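DUF4783 domain-containing protein (Bacteroides fragilis, PDB 4OUQ) is of unknown function but belongs to a family grouped with the NTF2-like proteins, whose domains pack helices against a strongly curved beta sheet. Local coordinates at residues G46-F51 and N101-D106; I75-T80 and N84-C89. One frame throughout, in Å; residues are numbered along the deposited sequence. Where two conformers were deposited one is given.

Contact 1 lays helix 41-54 against the inner strand 97-107, and contact 2 zips together the hairpin of strands 72-80 and 83-94 in the same sheet. Along the chain, the hairpin of contact 2 falls between the two segments of contact 1, and the centres of the contacts are 11 Å apart. Two probable hydrogen bonds sew the neighbouring strands to each other, Asp106 O to Arg86 N and Arg104 N to Asn88 O, both 2.8 Å. Phe51 continues from contact 1 onto the hairpin: its CE1 lies 3.6 Å from Phe85 CE2 in an edge-to-face pair, and its CE2 comes equally near Leu78 CD2. One apolar layer thus serves both contacts.

Contact 1: G46-F51 and N101-D106; sequences GTLAAF and NQIRID
Asp106 OD2 accepts a 2.7 Å bond from Arg104 NE on the side of strand 97-107 turned from the helix, while Ile103 and Ile105 use the other side to meet Leu48 and Phe51. That salt bridge is fairly straight (161° at the hydrogen), lies in the guanidinium plane and uses the syn lone pair of OD2; Arg104 NH1 is held in turn by Asn34. The strand thus has a polar side and an apolar side, and helix 41-54 packs on the apolar one, as helices do against the curved sheet of NTF2-like domains. Segment 46-51 runs roughly along segment 101-106, their axes inclined by 22° and 12.2 Å apart at closest approach, and side chains alone bridge the space between. Leu48 and Ile103 meet tip to tip, CD1 to CD1 at 3.9 Å. One turn on, Phe51 holds its ring anti to the backbone N (chi1 177°), which swings it toward the strand. There Ile105 CD1 sits over the middle of one ring face, 4.2 Å from the centroid in a CH-pi contact, and its other branch, CG2, touches Phe51 CZ at 3.7 Å. Both branches of Ile105 thus grip one ring. Leu20, from helix 17-21, also packs on Leu48. With four buried residues and no hydrogen bond across it, the contact rests on the fit of apolar surfaces: methyl over ring at Phe51, methyl against methyl at Leu48.

Contact 2: I75-T80 and N84-C89; sequences IGTLTT and NFRINC
Two successive bends in the Arg86 side chain, chi2 -89° and chi3 -61°, fold it back over the neighbouring strand and bring NH1 within 3.2 Å of Gly76 O. The setting is an antiparallel beta hairpin, strands 72-80 and 83-94, and it illustrates how a side chain can reinforce a backbone ladder. Gly76 O is gripped twice: Ile87 N reaches it at 2.9 Å in an almost straight bond (177° at the hydrogen), and Arg86 NH1 arrives from the opposite face of the carbonyl plane, with the oxygen near the guanidinium plane. Ile75 CG2 lies against one guanidinium face, toward its rim and 3.3 Å from Arg86 NH1, where it may limit how the group turns. Gly76 N completes its pair with Ile87 O at 2.8 Å, and Leu78 with Phe85 forms the next hydrogen-bonded pair, Leu78 N to Phe85 O at 2.8 Å being matched by the reverse bond. On the face bearing Leu78, Phe85 and Ile87, Leu78 CB lies 4.3 Å from Phe85 CB; Phe60 of strand 57-67 and Ile105 extend this apolar surface. The face bearing Thr77 and Arg86 is more polar, and Thr77 OG1 is bonded to Asn63. At the turn end, Thr80 OG1, itself bonded to Gly83 O, lies in the plane of the Phe85 ring at its edge, 3.6 Å from Phe85 CE1.

Contact 1: G46-F51 and N101-D106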
ATOM      1  N   GLY A  46      -3.849  -6.872   8.523  1.00 16.39           N
ATOM      2  CA  GLY A  46      -5.303  -7.143   8.791  1.00 15.47           C
ATOM      3  C   GLY A  46      -6.187  -6.006   8.296  1.00 15.24           C
ATOM      4  O   GLY A  46      -7.214  -6.215   7.670  1.00 15.80           O
ATOM      5  N   THR A  47      -5.758  -4.787   8.529  1.00 14.51           N
ATOM      6  CA  THR A  47      -6.503  -3.642   8.060  1.00 14.25           C
ATOM      7  C   THR A  47      -6.605  -3.622   6.513  1.00 13.15           C
ATOM      8  O   THR A  47      -7.640  -3.265   5.933  1.00 14.44           O
ATOM      9  CB  THR A  47      -5.888  -2.316   8.598  1.00 16.31           C
ATOM     10  OG1 THR A  47      -5.926  -2.317  10.032  1.00 20.16           O
ATOM     11  CG2 THR A  47      -6.665  -1.163   8.059  1.00 16.47           C
ATOM     12  N   LEU A  48      -5.487  -3.948   5.820  1.00 14.52           N
ATOM     13  CA  LEU A  48      -5.490  -4.003   4.390  1.00 13.42           C
ATOM     14  C   LEU A  48      -6.373  -5.155   3.866  1.00 10.90           C
ATOM     15  O   LEU A  48      -7.067  -4.998   2.867  1.00 12.80           O
ATOM     16  CB  LEU A  48      -4.070  -4.107   3.825  1.00 14.45           C
ATOM     17  CG  LEU A  48      -3.213  -2.870   4.097  1.00 17.76           C
ATOM     18  CD1 LEU A  48      -1.736  -3.171   3.927  1.00 19.78           C
ATOM     19  CD2 LEU A  48      -3.667  -1.778   3.137  1.00 17.25           C
ATOM     20  N   ALA A  49      -6.325  -6.292   4.539  1.00 12.58           N
ATOM     21  CA  ALA A  49      -7.221  -7.427   4.214  1.00 12.65           C
ATOM     22  C   ALA A  49      -8.679  -6.962   4.303  1.00 13.51           C
ATOM     23  O   ALA A  49      -9.466  -7.260   3.483  1.00 13.24           O
ATOM     24  CB  ALA A  49      -6.997  -8.583   5.093  1.00 13.64           C
ATOM     25  N   ALA A  50      -9.003  -6.201   5.331  1.00 14.19           N
ATOM     26  CA  ALA A  50     -10.352  -5.694   5.460  1.00 12.70           C
ATOM     27  C   ALA A  50     -10.724  -4.729   4.329  1.00 12.62           C
ATOM     28  O   ALA A  50     -11.841  -4.803   3.744  1.00 13.72           O
ATOM     29  CB  ALA A  50     -10.548  -5.058   6.809  1.00 13.81           C
ATOM     30  N   PHE A  51      -9.801  -3.872   3.992  1.00 12.36           N
ATOM     31  CA  PHE A  51     -10.023  -2.893   2.926  1.00 13.05           C
ATOM     32  C   PHE A  51     -10.273  -3.587   1.581  1.00 10.98           C
ATOM     33  O   PHE A  51     -11.244  -3.265   0.847  1.00 12.84           O
ATOM     34  CB  PHE A  51      -8.845  -1.894   2.846  1.00 12.86           C
ATOM     35  CG  PHE A  51      -8.991  -0.919   1.720  1.00 12.36           C
ATOM     36  CD1 PHE A  51      -9.829   0.184   1.826  1.00 19.73           C
ATOM     37  CD2 PHE A  51      -8.394  -1.178   0.501  1.00 12.56           C
ATOM     38  CE1 PHE A  51     -10.019   1.041   0.735  1.00 15.70           C
ATOM     39  CE2 PHE A  51      -8.643  -0.342  -0.602  1.00 14.81           C
ATOM     40  CZ  PHE A  51      -9.465   0.746  -0.456  1.00 14.09           C
ATOM     41  N   ASN A 101       6.482   1.856   4.853  1.00 15.76           N
ATOM     42  CA  ASN A 101       6.248   2.461   6.154  0.50 17.65           C
ATOM     43  C   ASN A 101       5.047   3.382   6.226  1.00 16.65           C
ATOM     44  O   ASN A 101       4.675   3.825   7.311  1.00 19.80           O
ATOM     45  CB  ASN A 101       7.505   3.147   6.697  0.50 20.60           C
ATOM     46  CG  ASN A 101       8.038   4.236   5.773  0.50 20.56           C
ATOM     47  OD1 ASN A 101       7.295   4.810   4.948  0.50 19.37           O
ATOM     48  ND2 ASN A 101       9.307   4.560   5.932  0.50 24.24           N
ATOM     49  N   GLN A 102       4.407   3.652   5.080  1.00 16.61           N
ATOM     50  CA  GLN A 102       3.191   4.438   5.065  0.50 17.01           C
ATOM     51  C   GLN A 102       2.390   4.178   3.818  1.00 14.62           C
ATOM     52  O   GLN A 102       2.920   4.063   2.730  1.00 14.57           O
ATOM     53  CB  GLN A 102       3.460   5.940   5.193  0.50 19.63           C
ATOM     54  CG  GLN A 102       2.172   6.755   5.106  0.50 18.36           C
ATOM     55  CD  GLN A 102       2.382   8.216   5.221  0.50 21.17           C
ATOM     56  OE1 GLN A 102       2.830   8.713   6.259  0.50 23.91           O
ATOM     57  NE2 GLN A 102       2.010   8.938   4.177  0.50 20.72           N
ATOM     58  N   ILE A 103       1.096   3.995   4.020  1.00 14.22           N
ATOM     59  CA  ILE A 103       0.142   3.863   2.919  1.00 13.88           C
ATOM     60  C   ILE A 103      -0.960   4.841   3.171  1.00 15.79           C
ATOM     61  O   ILE A 103      -1.643   4.756   4.210  1.00 14.51           O
ATOM     62  CB  ILE A 103      -0.438   2.472   2.780  1.00 14.25           C
ATOM     63  CG1 ILE A 103       0.670   1.415   2.669  1.00 13.85           C
ATOM     64  CG2 ILE A 103      -1.311   2.441   1.532  1.00 15.84           C
ATOM     65  CD1 ILE A 103       0.211   0.002   2.762  1.00 16.71           C
ATOM     66  N   ARG A 104      -1.204   5.729   2.194  1.00 14.69           N
ATOM     67  CA  ARG A 104      -2.372   6.613   2.202  1.00 14.72           C
ATOM     68  C   ARG A 104      -3.387   6.106   1.128  1.00 16.23           C
ATOM     69  O   ARG A 104      -2.994   5.834  -0.012  1.00 16.50           O
ATOM     70  CB  ARG A 104      -1.983   8.046   1.904  1.00 15.73           C
ATOM     71  CG  ARG A 104      -3.147   9.024   1.972  1.00 19.95           C
ATOM     72  CD  ARG A 104      -2.769  10.498   1.841  1.00 21.86           C
ATOM     73  NE  ARG A 104      -4.009  11.266   1.720  1.00 24.09           N
ATOM     74  CZ  ARG A 104      -4.496  12.147   2.587  1.00 27.31           C
ATOM     75  NH1 ARG A 104      -3.739  12.667   3.552  1.00 27.42           N
ATOM     76  NH2 ARG A 104      -5.712  12.652   2.362  1.00 29.34           N
ATOM     77  N   ILE A 105      -4.673   5.964   1.516  1.00 12.77           N
ATOM     78  CA  ILE A 105      -5.710   5.508   0.650  1.00 13.38           C
ATOM     79  C   ILE A 105      -6.832   6.537   0.704  1.00 14.58           C
ATOM     80  O   ILE A 105      -7.415   6.793   1.765  1.00 18.12           O
ATOM     81  CB  ILE A 105      -6.258   4.121   1.085  1.00 15.84           C
ATOM     82  CG1 ILE A 105      -5.135   3.102   1.096  1.00 17.15           C
ATOM     83  CG2 ILE A 105      -7.382   3.705   0.130  1.00 19.08           C
ATOM     84  CD1 ILE A 105      -5.544   1.688   1.491  1.00 22.41           C
ATOM     85  N   ASP A 106      -7.137   7.145  -0.444  1.00 16.46           N
ATOM     86  CA  ASP A 106      -8.260   8.074  -0.535  1.00 18.44           C
ATOM     87  C   ASP A 106      -9.245   7.674  -1.591  1.00 19.59           C
ATOM     88  O   ASP A 106      -8.858   7.383  -2.708  1.00 19.40           O
ATOM     89  CB  ASP A 106      -7.776   9.476  -0.921  1.00 20.40           C
ATOM     90  CG  ASP A 106      -6.898  10.106   0.125  1.00 25.20           C
ATOM     91  OD1 ASP A 106      -7.381  10.333   1.255  1.00 28.42           O
ATOM     92  OD2 ASP A 106      -5.781  10.477  -0.215  1.00 28.23           O
TER

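Contact 2: I75-T80 and N84-C89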
ATOM      1  N   ILE A  75       2.699   6.519  -6.491  1.00 15.88           N
ATOM      2  CA  ILE A  75       1.386   7.150  -6.474  1.00 16.25           C
ATOM      3  C   ILE A  75       0.591   6.279  -7.497  1.00 14.89           C
ATOM      4  O   ILE A  75       0.992   6.212  -8.668  1.00 15.54           O
ATOM      5  CB  ILE A  75       1.426   8.598  -6.996  1.00 19.14           C
ATOM      6  CG1 ILE A  75       2.437   9.497  -6.278  1.00 23.57           C
ATOM      7  CG2 ILE A  75       0.025   9.206  -6.921  1.00 20.88           C
ATOM      8  CD1 ILE A  75       2.169   9.621  -4.813  1.00 22.03           C
ATOM      9  N   GLY A  76      -0.531   5.699  -7.093  1.00 15.27           N
ATOM     10  CA  GLY A  76      -1.268   4.777  -7.998  1.00 15.33           C
ATOM     11  C   GLY A  76      -2.772   4.866  -7.812  1.00 17.44           C
ATOM     12  O   GLY A  76      -3.244   5.595  -6.917  1.00 14.41           O
ATOM     13  N   THR A  77      -3.498   4.323  -8.792  1.00 15.52           N
ATOM     14  CA  THR A  77      -4.959   4.317  -8.770  1.00 15.76           C
ATOM     15  C   THR A  77      -5.430   2.876  -8.736  1.00 14.08           C
ATOM     16  O   THR A  77      -5.048   2.056  -9.616  1.00 15.84           O
ATOM     17  CB  THR A  77      -5.547   5.085  -9.993  1.00 18.81           C
ATOM     18  OG1 THR A  77      -5.076   6.468  -9.957  1.00 20.06           O
ATOM     19  CG2 THR A  77      -7.032   5.053  -9.953  1.00 20.82           C
ATOM     20  N   LEU A  78      -6.210   2.549  -7.701  1.00 12.29           N
ATOM     21  CA  LEU A  78      -6.799   1.240  -7.478  1.00 12.84           C
ATOM     22  C   LEU A  78      -8.239   1.267  -7.945  1.00 14.19           C
ATOM     23  O   LEU A  78      -8.997   2.171  -7.566  1.00 14.60           O
ATOM     24  CB  LEU A  78      -6.767   0.941  -5.987  1.00 13.23           C
ATOM     25  CG  LEU A  78      -7.167  -0.453  -5.527  1.00 14.65           C
ATOM     26  CD1 LEU A  78      -6.039  -1.430  -5.888  1.00 11.87           C
ATOM     27  CD2 LEU A  78      -7.526  -0.495  -4.057  1.00 13.31           C
ATOM     28  N   THR A  79      -8.585   0.379  -8.867  1.00 13.22           N
ATOM     29  CA  THR A  79      -9.969   0.281  -9.358  1.00 14.32           C
ATOM     30  C   THR A  79     -10.657  -0.874  -8.617  1.00 13.50           C
ATOM     31  O   THR A  79     -10.070  -1.913  -8.370  1.00 13.86           O
ATOM     32  CB  THR A  79     -10.017   0.112 -10.882  1.00 16.94           C
ATOM     33  OG1 THR A  79      -9.428  -1.149 -11.292  1.00 16.88           O
ATOM     34  CG2 THR A  79      -9.331   1.223 -11.543  1.00 16.47           C
ATOM     35  N   THR A  80     -11.877  -0.620  -8.121  1.00 12.79           N
ATOM     36  CA  THR A  80     -12.601  -1.587  -7.353  1.00 13.06           C
ATOM     37  C   THR A  80     -14.111  -1.624  -7.750  1.00 13.25           C
ATOM     38  O   THR A  80     -14.616  -0.697  -8.422  1.00 14.42           O
ATOM     39  CB  THR A  80     -12.518  -1.319  -5.829  1.00 12.73           C
ATOM     40  OG1 THR A  80     -13.459  -0.298  -5.469  1.00 14.91           O
ATOM     41  CG2 THR A  80     -11.119  -0.856  -5.383  1.00 12.34           C
ATOM     42  N   ASN A  84     -12.963   4.028  -7.615  1.00 16.53           N
ATOM     43  CA  ASN A  84     -11.510   4.198  -7.585  1.00 16.69           C
ATOM     44  C   ASN A  84     -11.009   4.762  -6.263  1.00 15.41           C
ATOM     45  O   ASN A  84     -11.700   5.616  -5.619  1.00 16.48           O
ATOM     46  CB  ASN A  84     -11.031   5.131  -8.703  1.00 18.32           C
ATOM     47  CG  ASN A  84     -11.168   4.536 -10.103  1.00 23.43           C
ATOM     48  OD1 ASN A  84     -11.673   3.418 -10.313  1.00 27.12           O
ATOM     49  ND2 ASN A  84     -10.720   5.297 -11.072  1.00 27.92           N
ATOM     50  N   PHE A  85      -9.801   4.344  -5.911  1.00 13.82           N
ATOM     51  CA  PHE A  85      -9.053   4.882  -4.762  1.00 13.89           C
ATOM     52  C   PHE A  85      -7.682   5.295  -5.241  1.00 14.23           C
ATOM     53  O   PHE A  85      -7.031   4.536  -5.981  1.00 14.67           O
ATOM     54  CB  PHE A  85      -8.923   3.834  -3.650  1.00 12.76           C
ATOM     55  CG  PHE A  85     -10.232   3.419  -3.025  1.00 12.84           C
ATOM     56  CD1 PHE A  85     -11.095   2.515  -3.688  1.00 13.60           C
ATOM     57  CD2 PHE A  85     -10.643   3.919  -1.796  1.00 14.33           C
ATOM     58  CE1 PHE A  85     -12.277   2.139  -3.119  1.00 15.83           C
ATOM     59  CE2 PHE A  85     -11.803   3.519  -1.227  1.00 16.04           C
ATOM     60  CZ  PHE A  85     -12.647   2.650  -1.898  1.00 16.16           C
ATOM     61  N   ARG A  86      -7.170   6.387  -4.671  1.00 14.29           N
ATOM     62  CA  ARG A  86      -5.841   6.835  -4.894  1.00 12.85           C
ATOM     63  C   ARG A  86      -4.958   6.309  -3.753  1.00 13.16           C
ATOM     64  O   ARG A  86      -5.314   6.440  -2.610  1.00 17.34           O
ATOM     65  CB  ARG A  86      -5.841   8.300  -4.938  1.00 15.99           C
ATOM     66  CG  ARG A  86      -6.162   8.862  -6.339  1.00 16.56           C
ATOM     67  CD  ARG A  86      -4.927   9.056  -7.238  1.00 20.96           C
ATOM     68  NE  ARG A  86      -4.015  10.015  -6.617  1.00 15.86           N
ATOM     69  CZ  ARG A  86      -3.130   9.680  -5.711  1.00 18.26           C
ATOM     70  NH1 ARG A  86      -2.796   8.373  -5.494  1.00 21.83           N
ATOM     71  NH2 ARG A  86      -2.466  10.619  -5.110  1.00 22.82           N
ATOM     72  N   ILE A  87      -3.886   5.643  -4.108  1.00 12.46           N
ATOM     73  CA  ILE A  87      -2.972   4.957  -3.163  0.50 12.37           C
ATOM     74  C   ILE A  87      -1.618   5.673  -3.255  1.00 15.17           C
ATOM     75  O   ILE A  87      -1.027   5.766  -4.388  1.00 15.14           O
ATOM     76  CB  ILE A  87      -2.724   3.433  -3.545  0.50 13.38           C
ATOM     77  CG1 ILE A  87      -4.033   2.641  -3.806  0.50 10.36           C
ATOM     78  CG2 ILE A  87      -1.926   2.729  -2.470  0.50 17.37           C
ATOM     79  CD1 ILE A  87      -5.081   2.813  -2.725  0.50 12.60           C
ATOM     80  N   ASN A  88      -1.116   6.147  -2.122  1.00 14.60           N
ATOM     81  CA  ASN A  88       0.240   6.616  -2.041  0.50 15.02           C
ATOM     82  C   ASN A  88       0.990   5.774  -1.069  1.00 15.49           C
ATOM     83  O   ASN A  88       0.627   5.686   0.097  1.00 15.23           O
ATOM     84  CB  ASN A  88       0.284   8.034  -1.620  0.50 18.23           C
ATOM     85  CG  ASN A  88       1.625   8.648  -1.844  0.50 21.01           C
ATOM     86  OD1 ASN A  88       2.671   7.976  -1.774  0.50 23.00           O
ATOM     87  ND2 ASN A  88       1.621   9.913  -2.143  0.50 23.07           N
ATOM     88  N   CYS A  89       2.006   5.071  -1.564  1.00 13.73           N
ATOM     89  CA  CYS A  89       2.676   4.116  -0.757  0.50 12.21           C
ATOM     90  C   CYS A  89       4.188   4.501  -0.687  1.00 14.86           C
ATOM     91  O   CYS A  89       4.837   4.808  -1.730  1.00 16.59           O
ATOM     92  CB  CYS A  89       2.368   2.700  -1.327  0.50 11.70           C
ATOM     93  SG  CYS A  89       3.163   1.301  -0.545  0.50 11.65           S
TER